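Local coordinates for guanine nucleotide exchange protein (Legionella pneumophila, PDB 1XSZ) that probably acts as a guanine nucleotide exchange factor for ADP-ribosylation factors, with a Sec7 domain whose active site is covered by a C-terminal cap, at residues A[118-121]-A[122-126]; A[280-284]-A[285-289]; A[345-348]-A[349-353]. One frame throughout, in Å; residues are numbered along the deposited sequence. Where two conformers were deposited one is given.

Contact 1 of 3, residues A[118-121]-A[122-126]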
# COMPACT_ATOMS: atom_id res chain seq x y z
N GLY A 118 16.69 -2.20 -3.39
CA GLY A 118 17.71 -2.98 -2.70
C GLY A 118 18.22 -4.13 -3.54
O GLY A 118 19.43 -4.39 -3.58
N ALA A 119 17.31 -4.83 -4.22
CA ALA A 119 17.68 -5.96 -5.06
C ALA A 119 18.43 -5.52 -6.30
O ALA A 119 19.36 -6.20 -6.75
CB ALA A 119 16.44 -6.75 -5.46
N TYR A 120 18.03 -4.38 -6.87
CA TYR A 120 18.69 -3.86 -8.06
C TYR A 120 20.15 -3.61 -7.73
O TYR A 120 21.05 -4.01 -8.47
CB TYR A 120 18.07 -2.55 -8.52
CG TYR A 120 18.80 -1.95 -9.71
CD1 TYR A 120 18.67 -2.50 -10.98
CD2 TYR A 120 19.69 -0.89 -9.54
CE1 TYR A 120 19.41 -2.02 -12.05
CE2 TYR A 120 20.44 -0.40 -10.61
CZ TYR A 120 20.30 -0.98 -11.87
OH TYR A 120 21.04 -0.52 -12.93
N PHE A 121 20.38 -2.93 -6.61
CA PHE A 121 21.72 -2.60 -6.16
C PHE A 121 22.54 -3.87 -5.91
O PHE A 121 23.69 -3.97 -6.33
CB PHE A 121 21.66 -1.76 -4.88
CG PHE A 121 23.01 -1.49 -4.27
CD1 PHE A 121 23.98 -0.81 -4.99
CD2 PHE A 121 23.29 -1.92 -2.98
CE1 PHE A 121 25.23 -0.55 -4.42
CE2 PHE A 121 24.54 -1.67 -2.41
CZ PHE A 121 25.51 -0.98 -3.13
N GLN A 122 21.93 -4.84 -5.23
CA GLN A 122 22.61 -6.09 -4.92
C GLN A 122 23.05 -6.81 -6.20
O GLN A 122 24.15 -7.38 -6.25
CB GLN A 122 21.68 -7.00 -4.11
CG GLN A 122 22.34 -8.24 -3.52
CD GLN A 122 22.74 -9.26 -4.57
OE1 GLN A 122 21.90 -9.72 -5.35
NE2 GLN A 122 24.02 -9.62 -4.59
N GLN A 123 22.21 -6.76 -7.23
CA GLN A 123 22.52 -7.41 -8.50
C GLN A 123 23.27 -6.52 -9.49
O GLN A 123 23.79 -7.01 -10.50
CB GLN A 123 21.22 -7.93 -9.14
CG GLN A 123 20.62 -9.14 -8.42
CD GLN A 123 19.30 -9.61 -9.02
OE1 GLN A 123 19.19 -9.83 -10.23
NE2 GLN A 123 18.29 -9.79 -8.17
N ASN A 124 23.34 -5.22 -9.21
CA ASN A 124 24.03 -4.27 -10.09
C ASN A 124 24.80 -3.21 -9.29
O ASN A 124 24.54 -2.02 -9.42
CB ASN A 124 23.02 -3.57 -11.01
CG ASN A 124 22.36 -4.53 -11.98
OD1 ASN A 124 23.00 -5.04 -12.90
ND2 ASN A 124 21.07 -4.80 -11.77
N PRO A 125 25.77 -3.64 -8.47
CA PRO A 125 26.60 -2.76 -7.64
C PRO A 125 27.36 -1.66 -8.39
O PRO A 125 27.77 -0.67 -7.79
CB PRO A 125 27.55 -3.73 -6.94
CG PRO A 125 26.78 -5.01 -6.90
CD PRO A 125 26.15 -5.05 -8.27
N ASP A 126 27.54 -1.85 -9.69
CA ASP A 126 28.28 -0.89 -10.50
C ASP A 126 27.49 0.33 -10.99
O ASP A 126 28.08 1.29 -11.48
CB ASP A 126 28.90 -1.60 -11.71
CG ASP A 126 27.85 -2.29 -12.57
OD1 ASP A 126 27.12 -3.16 -12.04
OD2 ASP A 126 27.77 -1.97 -13.78
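The carbonyl oxygen of Tyr-120 is approached by two nitrogens of Asn-124, and this pair of contacts marks the point where the helix runs out. Asn-124 N lies 2.7 Å from Tyr-120 O, but the angle at the hydrogen is only 120°, so the bond is weak despite its short length. The side-chain amide adds a second weak bond, ND2 to the same Tyr-120 O at 3.4 Å. Asn-124 N also leans toward Phe-121 O at 3.2 Å, again weakly.

Just before it the pattern is still regular: Gln-122 N donates to Gly-118 O at 3.0 Å and Gln-123 N to Ala-119 O at 2.9 Å. This is the C-terminal end of helix 106-123 in the Sec7 domain, an all-helical fold, and Asn-124 is the first residue to leave helical backbone angles. Pro-125 comes next; its N sits 3.0 Å from Phe-121 O yet has no hydrogen to give, while its CG and CD rest against that oxygen.

With CG of Asn-124 beside its own backbone N (chi1 -65°), the side chain folds back across the Tyr-120 ring at about a right angle. CB stands over one face in a CH-pi contact, 4.1 Å from the ring centroid, and ND2 comes within 3.2 Å of CE1, the amide plane tilted 36° from the ring. The ring also meets Phe-89 edge-to-face. Both polar atoms of the Gln-123 amide are satisfied by the loop before helix 89-98: OE1 accepts from Phe-84 N, and NE2 donates to Met-82 O.

Contact 2 of 3, residues A[280-284]-A[285-289]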
# COMPACT_ATOMS: atom_id res chain seq x y z
N TYR A 280 -6.30 10.51 1.39
CA TYR A 280 -5.79 10.85 0.07
C TYR A 280 -6.65 11.95 -0.54
O TYR A 280 -7.87 11.89 -0.47
CB TYR A 280 -5.83 9.65 -0.89
CG TYR A 280 -5.01 8.47 -0.47
CD1 TYR A 280 -5.46 7.60 0.51
CD2 TYR A 280 -3.74 8.24 -1.02
CE1 TYR A 280 -4.68 6.54 0.95
CE2 TYR A 280 -2.95 7.19 -0.60
CZ TYR A 280 -3.42 6.34 0.39
OH TYR A 280 -2.63 5.31 0.85
N THR A 281 -6.02 12.97 -1.11
CA THR A 281 -6.75 14.03 -1.78
C THR A 281 -6.13 14.14 -3.17
O THR A 281 -4.90 14.14 -3.32
CB THR A 281 -6.67 15.39 -1.03
OG1 THR A 281 -5.31 15.79 -0.87
CG2 THR A 281 -7.32 15.26 0.33
N PRO A 282 -6.96 14.21 -4.21
CA PRO A 282 -6.46 14.30 -5.58
C PRO A 282 -5.71 15.54 -6.00
O PRO A 282 -5.99 16.65 -5.55
CB PRO A 282 -7.73 14.10 -6.41
CG PRO A 282 -8.79 14.75 -5.55
CD PRO A 282 -8.44 14.23 -4.17
N ASN A 283 -4.70 15.34 -6.84
CA ASN A 283 -3.95 16.44 -7.42
C ASN A 283 -3.74 16.10 -8.89
O ASN A 283 -4.05 14.99 -9.33
CB ASN A 283 -2.62 16.71 -6.68
CG ASN A 283 -1.67 15.54 -6.71
OD1 ASN A 283 -1.26 15.09 -7.78
ND2 ASN A 283 -1.31 15.04 -5.54
N ILE A 284 -3.26 17.05 -9.67
CA ILE A 284 -3.10 16.82 -11.10
C ILE A 284 -2.26 15.60 -11.48
O ILE A 284 -2.49 14.99 -12.52
CB ILE A 284 -2.52 18.08 -11.79
CG1 ILE A 284 -2.67 17.97 -13.31
CG2 ILE A 284 -1.06 18.26 -11.41
CD1 ILE A 284 -2.33 19.25 -14.05
N PHE A 285 -1.32 15.23 -10.62
CA PHE A 285 -0.46 14.08 -10.89
C PHE A 285 -1.12 12.76 -10.51
O PHE A 285 -1.13 11.81 -11.29
CB PHE A 285 0.86 14.23 -10.13
CG PHE A 285 1.55 15.55 -10.37
CD1 PHE A 285 2.16 15.81 -11.60
CD2 PHE A 285 1.54 16.54 -9.40
CE1 PHE A 285 2.76 17.04 -11.85
CE2 PHE A 285 2.13 17.78 -9.64
CZ PHE A 285 2.74 18.03 -10.87
N SER A 286 -1.69 12.71 -9.31
CA SER A 286 -2.31 11.49 -8.82
C SER A 286 -3.58 11.07 -9.56
O SER A 286 -3.85 9.88 -9.70
CB SER A 286 -2.61 11.60 -7.33
OG SER A 286 -3.67 12.52 -7.08
N LYS A 287 -4.35 12.05 -10.02
CA LYS A 287 -5.60 11.78 -10.73
C LYS A 287 -5.43 10.87 -11.93
O LYS A 287 -6.35 10.15 -12.31
CB LYS A 287 -6.24 13.08 -11.20
CG LYS A 287 -6.77 13.97 -10.09
CD LYS A 287 -7.50 15.18 -10.68
CE LYS A 287 -8.04 16.09 -9.59
NZ LYS A 287 -6.96 16.71 -8.78
N TRP A 288 -4.24 10.90 -12.53
CA TRP A 288 -3.95 10.10 -13.71
C TRP A 288 -4.07 8.60 -13.42
O TRP A 288 -4.48 7.82 -14.29
CB TRP A 288 -2.54 10.43 -14.21
CG TRP A 288 -2.18 9.81 -15.52
CD1 TRP A 288 -2.87 9.91 -16.69
CD2 TRP A 288 -1.03 9.02 -15.80
NE1 TRP A 288 -2.22 9.23 -17.69
CE2 TRP A 288 -1.08 8.67 -17.17
CE3 TRP A 288 0.05 8.57 -15.03
CZ2 TRP A 288 -0.09 7.89 -17.78
CZ3 TRP A 288 1.03 7.79 -15.64
CH2 TRP A 288 0.95 7.46 -17.00
N LEU A 289 -3.74 8.22 -12.20
CA LEU A 289 -3.78 6.81 -11.81
C LEU A 289 -4.77 6.47 -10.70
O LEU A 289 -5.20 5.32 -10.59
CB LEU A 289 -2.38 6.36 -11.37
CG LEU A 289 -1.29 6.41 -12.43
CD1 LEU A 289 0.08 6.20 -11.79
CD2 LEU A 289 -1.56 5.36 -13.49
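Asn-283 and Ser-286 grip each other in both directions, a reciprocal exchange in the pattern of a capping box, at the turn that leads into the short helix 287-290 of the RalF capping domain. Asn-283 OD1 accepts from Ser-286 N at 2.9 Å, and Ser-286 OG accepts from Asn-283 N at 3.0 Å; both bonds are close to straight, with angles of 166° and 163° at the hydrogen. Ser-286 N reaches OD1 from above the carbonyl plane of the amide. A chi1 of 61° in Asn-283 sets CG between the backbone N and the carbonyl carbon, which turns OD1 back over the first turn, where it also receives a weak bond from Phe-285 N. The other end of the amide is fixed too, since ND2 donates to Ser-255 O in helix 252-258.

Packing is tight around Phe-285 as well. The CG2 methyl of Ile-284 sits over the centre of the Phe-285 ring, 3.6 Å from its centroid, a CH-pi contact between consecutive residues, while Asn-283 OD1 lies near the ring plane at its edge. Phe-285 stacks in addition on Phe-256, and both Ile-284 and Phe-285 touch Ile-153 of the Sec7 domain, so this turn belongs to the seam between the two domains.

The side formed by Pro-282 and Lys-287 is looser, for the lysine was modelled in two conformers. In the one described here the chain runs back over the proline, with Lys-287 CE 3.8 Å from Pro-282 CB; the position of the ammonium is therefore doubtful. The backbone there is well tied: Lys-287 N donates to Asn-283 O at 3.0 Å, nearly straight in line with the carbonyl.

Contact 3 of 3, residues A[345-348]-A[349-353]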
# COMPACT_ATOMS: atom_id res chain seq x y z
N LEU A 345 -26.51 1.60 16.14
CA LEU A 345 -26.37 2.26 17.44
C LEU A 345 -26.64 3.75 17.27
O LEU A 345 -27.38 4.35 18.04
CB LEU A 345 -24.96 2.06 17.99
CG LEU A 345 -24.63 2.81 19.29
CD1 LEU A 345 -25.58 2.37 20.38
CD2 LEU A 345 -23.19 2.56 19.69
N ILE A 346 -26.03 4.35 16.25
CA ILE A 346 -26.22 5.77 15.99
C ILE A 346 -27.69 6.06 15.72
O ILE A 346 -28.24 7.06 16.21
CB ILE A 346 -25.35 6.23 14.80
CG1 ILE A 346 -23.87 6.16 15.20
CG2 ILE A 346 -25.72 7.65 14.37
CD1 ILE A 346 -22.91 6.36 14.04
N THR A 347 -28.34 5.18 14.97
CA THR A 347 -29.76 5.36 14.67
C THR A 347 -30.59 5.39 15.94
O THR A 347 -31.49 6.23 16.08
CB THR A 347 -30.27 4.24 13.74
OG1 THR A 347 -29.65 4.37 12.46
CG2 THR A 347 -31.78 4.32 13.57
N ILE A 348 -30.30 4.49 16.87
CA ILE A 348 -31.06 4.44 18.12
C ILE A 348 -30.75 5.64 19.01
O ILE A 348 -31.63 6.12 19.72
CB ILE A 348 -30.77 3.13 18.88
CG1 ILE A 348 -31.17 1.94 18.01
CG2 ILE A 348 -31.56 3.09 20.19
CD1 ILE A 348 -30.73 0.60 18.55
N GLU A 349 -29.52 6.13 18.97
CA GLU A 349 -29.18 7.30 19.77
C GLU A 349 -29.95 8.51 19.25
O GLU A 349 -30.37 9.37 20.03
CB GLU A 349 -27.67 7.57 19.71
CG GLU A 349 -26.83 6.43 20.24
CD GLU A 349 -25.35 6.75 20.27
OE1 GLU A 349 -24.87 7.43 19.34
OE2 GLU A 349 -24.66 6.32 21.22
N ARG A 350 -30.15 8.57 17.94
CA ARG A 350 -30.87 9.69 17.32
C ARG A 350 -32.39 9.58 17.30
O ARG A 350 -33.08 10.60 17.28
CB ARG A 350 -30.38 9.89 15.88
CG ARG A 350 -28.96 10.40 15.79
CD ARG A 350 -28.50 10.52 14.34
NE ARG A 350 -27.14 11.06 14.28
CZ ARG A 350 -26.37 11.02 13.20
NH1 ARG A 350 -26.81 10.46 12.09
NH2 ARG A 350 -25.15 11.54 13.24
N ASN A 351 -32.91 8.36 17.33
CA ASN A 351 -34.36 8.16 17.24
C ASN A 351 -34.99 7.44 18.41
O ASN A 351 -36.22 7.27 18.45
CB ASN A 351 -34.67 7.38 15.96
CG ASN A 351 -34.22 8.11 14.72
OD1 ASN A 351 -34.91 9.00 14.23
ND2 ASN A 351 -33.04 7.76 14.22
N LEU A 352 -34.16 7.03 19.37
CA LEU A 352 -34.59 6.28 20.55
C LEU A 352 -34.99 4.87 20.11
O LEU A 352 -34.80 4.51 18.94
CB LEU A 352 -35.74 6.99 21.28
CG LEU A 352 -35.47 8.46 21.65
CD1 LEU A 352 -36.61 8.97 22.52
CD2 LEU A 352 -34.13 8.61 22.38
N ALA A 353 -35.54 4.08 21.02
CA ALA A 353 -35.92 2.70 20.72
C ALA A 353 -36.79 2.55 19.48
O ALA A 353 -37.63 3.40 19.18
CB ALA A 353 -36.63 2.07 21.92
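The guanidinium of Arg-350 carries the CG2 methyl of Ile-346 over the centre of one face, with CG2 3.6 Å from CZ. The two side chains lie side by side and point the same way: the arginine is extended from CG to NE, so its flat end reaches back along the helix to the methyl one turn earlier. The amide of Asn-351 is the second flat group. Its ND2 donates to Thr-347 O at 2.9 Å, with the oxygen near the amide plane, and touches Thr-347 CG2 at 3.7 Å. CG lies beside its own backbone N (chi1 -60°), which lets the amide curl back to the oxygen already bound by Asn-351 N at 2.8 Å. One carbonyl is thus held twice by one residue. Thr-347 OG1, for its part, bonds to Lys-343 O.

Beyond Asn-351 the helix stops. Leu-352 has positive phi, and its N reaches Ile-348 O at 2.7 Å in a weak bond. On another side of the helix, Glu-349 OE2 approaches Leu-345 CG at 4.0 Å. The centre of the contact lies about 36 Å from the centre of the chain. This is the C-terminal end of helix 332-351, the final helix, following strand 323-325 at one border of the antiparallel sheet.

All three are local surface contacts. Contacts 1 and 3 close the C-terminal ends of helices 106-123 and 332-351, and in each an asparagine doubles back to a carbonyl four residues earlier, weakly in contact 1, firmly in contact 3; contact 2 leads into a helix instead, so its asparagine accepts backbone N-H groups. Only in contacts 1 and 2 is one of the touching residues buried, Tyr-120 in one and Ser-286 in the other. Aromatic rings take part in both, whereas contact 3 has aliphatic, polar and charged chains. Contacts 1 and 3 lie on opposite sides of the chain's centre, about 60 Å apart between centres, and contact 2 sits nearer that centre, where the capping domain meets the Sec7 domain.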